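D-lactate dehydrogenase (Fermentative) (Pseudomonas aeruginosa, PDB 6ABJ) probably catalyses the NADH-dependent interconversion of pyruvate and D-lactate, as a tetrameric member of the D-isomer specific 2-hydroxyacid dehydrogenase family. Local coordinates at residues B[49-52]-B[53-56]; B[72-75]-B[76-80]. One frame throughout, in Å; residues are numbered along the deposited sequence.

Interaction 1: B[49-52]-B[53-56]; sequences HLQA and DTAV
A tight turn in the loop joining strands 42-45 and 63-66 brings T54 back against H49 and Q51, and the threonine hydroxyl ties it together. T54 OG1 donates to H49 O at 2.7 Å, approaching in the carbonyl plane on a lone pair, and accepts from Q51 N at 2.9 Å. With chi1 at 57°, OG1 sits between the backbone N and the carbonyl carbon of T54, which turns it back toward H49 O and Q51 N, while the methyl CG2 packs beside H49 O and the Q51 CG methylene. A hydroxyl suits this place because it gives and takes at once. The chain reverses through A52 and D53: T54 N bonds to Q51 O at 3.0 Å, which closes a beta turn over residues 51-54, and A55 N adds a weak bond to the same oxygen. The loop belongs to the crossover that follows strand 42-45 at the edge of the five-stranded parallel sheet. Q51 and D53 run side by side, and Q51 NE2 reaches the syn lone pair of D53 OD1, which lies tilted from the Q51 amide plane; at 2.5 Å the bond is modelled unusually short, so its exact length is doubtful. L50 CD1 rests on A55, 3.9 Å from its CA, and this small, buried alanine lets the two lie close. H49 points its ring elsewhere, its ND1 bonded to S23.

Interaction 2: B[72-75]-B[76-80]; sequences LSRP and VLERL
L72 lays its CD2 methyl against L77 CD2 and L80 CD1, 4.0 Å from each, and crosses both side chains at about a right angle. L77 and L80 lie on helix 74-82 and L72 in the loop leading into it; leucines suit this apolar layer under the helix, where L72 also meets V88 and L90 of strand 87-90 and L80 meets V64 of strand 63-66. The helix is the crossover of that beta-alpha-beta unit. S73 occupies the N-cap position, but its hydroxyl bonds to D71 instead of capping. Its carbonyl O begins the helical pattern, taking L77 N at 3.1 Å and V76 N more weakly. P75 fits the first turn, where its nitrogen, lacking a hydrogen, has no helical carbonyl to meet. R74 and E78, one turn apart, form a salt bridge: R74 NH1 donates to E78 OE2 at 3.1 Å, nearly straight at 169°. The arginine, which also packs on helix 100-105, bends at chi3 (-83°), bringing its NH1 edge round to E78 OE2, while its CG and CD lie alongside the carboxylate. The oxygen uses its anti lone pair near the guanidinium plane, though the two flat groups are turned 67° apart. With one N-H gripping one oxygen, the bridge probably fixes the two side chains less firmly than a bidentate pair would, while the leucines seat the helix on the sheet.

Overall arrangement
Interactions 1 and 2 lie in series along the chain, separated by strand 63-66, with centres about 9 Å apart. They are neighbours in space because the 49-56 loop lies across the first turns of helix 74-82. L50 CD2 meets L72 CD2 at 3.4 Å, so one leucine joins the loop to the same apolar cluster that seats the helix, and A55 CB touches R79 CG at 3.6 Å. Near the turn, A52 N lies 3.6 Å from V76 CG2. Together they join the loop to the helix on the five-stranded sheet, away from the NADH-binding residues such as Q170 and D190; no NADH is bound to this chain.

Interaction 1: B[49-52]-B[53-56]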
loop_
_atom_site.group_PDB
_atom_site.type_symbol
_atom_site.label_atom_id
_atom_site.label_comp_id
_atom_site.label_asym_id
_atom_site.label_seq_id
_atom_site.Cartn_x
_atom_site.Cartn_y
_atom_site.Cartn_z
ATOM N N HIS B 49 -2.442 -22.444 -17.663
ATOM C CA HIS B 49 -3.113 -23.485 -16.908
ATOM C C HIS B 49 -3.511 -24.662 -17.785
ATOM O O HIS B 49 -3.934 -24.481 -18.924
ATOM C CB HIS B 49 -4.384 -22.984 -16.229
ATOM C CG HIS B 49 -4.173 -21.854 -15.279
ATOM N ND1 HIS B 49 -3.043 -21.723 -14.495
ATOM C CD2 HIS B 49 -4.968 -20.794 -14.976
ATOM C CE1 HIS B 49 -3.151 -20.632 -13.753
ATOM N NE2 HIS B 49 -4.310 -20.055 -14.027
ATOM N N LEU B 50 -3.448 -25.855 -17.209
ATOM C CA LEU B 50 -4.059 -27.003 -17.833
ATOM C C LEU B 50 -5.584 -26.971 -17.649
ATOM O O LEU B 50 -6.097 -26.793 -16.544
ATOM C CB LEU B 50 -3.507 -28.285 -17.214
ATOM C CG LEU B 50 -4.146 -29.570 -17.719
ATOM C CD1 LEU B 50 -3.871 -29.772 -19.202
ATOM C CD2 LEU B 50 -3.619 -30.740 -16.889
ATOM N N GLN B 51 -6.290 -27.155 -18.750
ATOM C CA GLN B 51 -7.748 -27.231 -18.760
ATOM C C GLN B 51 -8.140 -27.812 -20.144
ATOM O O GLN B 51 -7.259 -28.037 -21.037
ATOM C CB GLN B 51 -8.309 -25.817 -18.582
ATOM C CG GLN B 51 -7.584 -24.819 -19.483
ATOM C CD GLN B 51 -8.021 -23.398 -19.231
ATOM O OE1 GLN B 51 -8.271 -23.019 -18.102
ATOM N NE2 GLN B 51 -8.128 -22.609 -20.289
ATOM N N ALA B 52 -9.443 -28.042 -20.331
ATOM C CA ALA B 52 -9.937 -28.699 -21.550
ATOM C C ALA B 52 -9.309 -28.118 -22.839
ATOM O O ALA B 52 -8.810 -28.861 -23.695
ATOM C CB ALA B 52 -11.462 -28.654 -21.604
ATOM N N ASP B 53 -9.251 -26.803 -22.933
ATOM C CA ASP B 53 -8.796 -26.166 -24.169
ATOM C C ASP B 53 -7.269 -25.920 -24.304
ATOM O O ASP B 53 -6.826 -25.412 -25.329
ATOM C CB ASP B 53 -9.571 -24.866 -24.392
ATOM C CG ASP B 53 -8.942 -23.653 -23.674
ATOM O OD1 ASP B 53 -8.606 -23.760 -22.475
ATOM O OD2 ASP B 53 -8.793 -22.582 -24.317
ATOM N N THR B 54 -6.482 -26.250 -23.281
ATOM C CA THR B 54 -4.998 -26.204 -23.368
ATOM C C THR B 54 -4.347 -27.621 -23.317
ATOM O O THR B 54 -3.116 -27.771 -23.465
ATOM C CB THR B 54 -4.411 -25.402 -22.211
ATOM O OG1 THR B 54 -4.827 -25.975 -20.952
ATOM C CG2 THR B 54 -4.886 -23.953 -22.289
ATOM N N ALA B 55 -5.170 -28.644 -23.113
ATOM C CA ALA B 55 -4.663 -30.029 -23.028
ATOM C C ALA B 55 -3.925 -30.432 -24.317
ATOM O O ALA B 55 -2.944 -31.213 -24.297
ATOM C CB ALA B 55 -5.812 -30.987 -22.747
ATOM N N VAL B 56 -4.389 -29.853 -25.424
ATOM C CA VAL B 56 -3.828 -30.110 -26.732
ATOM C C VAL B 56 -2.324 -29.801 -26.779
ATOM O O VAL B 56 -1.591 -30.397 -27.563
ATOM C CB VAL B 56 -4.625 -29.344 -27.833
ATOM C CG1 VAL B 56 -4.554 -27.828 -27.636
ATOM C CG2 VAL B 56 -4.166 -29.782 -29.227
#

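Interaction 2: B[72-75]-B[76-80]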
loop_
_atom_site.group_PDB
_atom_site.type_symbol
_atom_site.label_atom_id
_atom_site.label_comp_id
_atom_site.label_asym_id
_atom_site.label_seq_id
_atom_site.Cartn_x
_atom_site.Cartn_y
_atom_site.Cartn_z
ATOM N N LEU B 72 -7.377 -31.384 -13.668
ATOM C CA LEU B 72 -7.197 -32.818 -14.010
ATOM C C LEU B 72 -8.476 -33.622 -13.739
ATOM O O LEU B 72 -8.469 -34.757 -13.128
ATOM C CB LEU B 72 -6.010 -33.386 -13.216
ATOM C CG LEU B 72 -4.658 -32.876 -13.738
ATOM C CD1 LEU B 72 -3.544 -33.099 -12.718
ATOM C CD2 LEU B 72 -4.331 -33.563 -15.057
ATOM N N SER B 73 -9.587 -33.030 -14.170
ATOM C CA SER B 73 -10.889 -33.715 -14.115
ATOM C C SER B 73 -10.919 -34.707 -15.282
ATOM O O SER B 73 -10.050 -34.662 -16.159
ATOM C CB SER B 73 -12.058 -32.672 -14.213
ATOM O OG SER B 73 -11.839 -31.883 -15.362
ATOM N N ARG B 74 -11.912 -35.589 -15.282
ATOM C CA ARG B 74 -12.041 -36.605 -16.348
ATOM C C ARG B 74 -11.899 -36.071 -17.768
ATOM O O ARG B 74 -11.115 -36.620 -18.547
ATOM C CB ARG B 74 -13.344 -37.404 -16.203
ATOM C CG ARG B 74 -13.633 -38.310 -17.405
ATOM C CD ARG B 74 -14.937 -39.101 -17.272
ATOM N NE ARG B 74 -14.722 -40.320 -16.467
ATOM C CZ ARG B 74 -14.063 -41.422 -16.880
ATOM N NH1 ARG B 74 -13.552 -41.502 -18.111
ATOM N NH2 ARG B 74 -13.907 -42.457 -16.054
ATOM N N PRO B 75 -12.621 -34.976 -18.125
ATOM C CA PRO B 75 -12.450 -34.545 -19.518
ATOM C C PRO B 75 -11.001 -34.218 -19.924
ATOM O O PRO B 75 -10.580 -34.442 -21.089
ATOM C CB PRO B 75 -13.336 -33.280 -19.604
ATOM C CG PRO B 75 -14.444 -33.537 -18.615
ATOM C CD PRO B 75 -13.819 -34.373 -17.499
ATOM N N VAL B 76 -10.250 -33.649 -19.001
ATOM C CA VAL B 76 -8.876 -33.275 -19.325
ATOM C C VAL B 76 -7.980 -34.525 -19.422
ATOM O O VAL B 76 -7.134 -34.613 -20.307
ATOM C CB VAL B 76 -8.301 -32.300 -18.301
ATOM C CG1 VAL B 76 -6.824 -32.076 -18.616
ATOM C CG2 VAL B 76 -9.080 -30.973 -18.353
ATOM N N LEU B 77 -8.162 -35.437 -18.493
ATOM C CA LEU B 77 -7.372 -36.688 -18.470
ATOM C C LEU B 77 -7.577 -37.497 -19.777
ATOM O O LEU B 77 -6.591 -37.937 -20.432
ATOM C CB LEU B 77 -7.801 -37.514 -17.268
ATOM C CG LEU B 77 -7.431 -36.954 -15.890
ATOM C CD1 LEU B 77 -8.259 -37.569 -14.768
ATOM C CD2 LEU B 77 -5.924 -37.134 -15.636
ATOM N N GLU B 78 -8.855 -37.632 -20.174
ATOM C CA GLU B 78 -9.205 -38.340 -21.428
ATOM C C GLU B 78 -8.451 -37.755 -22.600
ATOM O O GLU B 78 -7.960 -38.476 -23.433
ATOM C CB GLU B 78 -10.717 -38.266 -21.745
ATOM C CG GLU B 78 -11.634 -38.870 -20.690
ATOM C CD GLU B 78 -13.122 -38.870 -21.071
ATOM O OE1 GLU B 78 -13.465 -38.295 -22.120
ATOM O OE2 GLU B 78 -13.974 -39.419 -20.324
ATOM N N ARG B 79 -8.362 -36.432 -22.651
ATOM C CA ARG B 79 -7.702 -35.766 -23.759
ATOM C C ARG B 79 -6.168 -35.995 -23.743
ATOM O O ARG B 79 -5.543 -36.267 -24.770
ATOM C CB ARG B 79 -8.061 -34.266 -23.695
ATOM C CG ARG B 79 -7.488 -33.362 -24.808
ATOM C CD ARG B 79 -7.655 -33.812 -26.276
ATOM N NE ARG B 79 -6.555 -33.409 -27.188
ATOM C CZ ARG B 79 -5.272 -33.819 -27.106
ATOM N NH1 ARG B 79 -4.845 -34.573 -26.101
ATOM N NH2 ARG B 79 -4.381 -33.426 -28.014
ATOM N N LEU B 80 -5.567 -35.903 -22.570
ATOM C CA LEU B 80 -4.138 -36.190 -22.409
ATOM C C LEU B 80 -3.817 -37.621 -22.829
ATOM O O LEU B 80 -2.762 -37.880 -23.421
ATOM C CB LEU B 80 -3.722 -36.065 -20.929
ATOM C CG LEU B 80 -3.825 -34.648 -20.321
ATOM C CD1 LEU B 80 -3.490 -34.692 -18.853
ATOM C CD2 LEU B 80 -2.928 -33.675 -21.049
#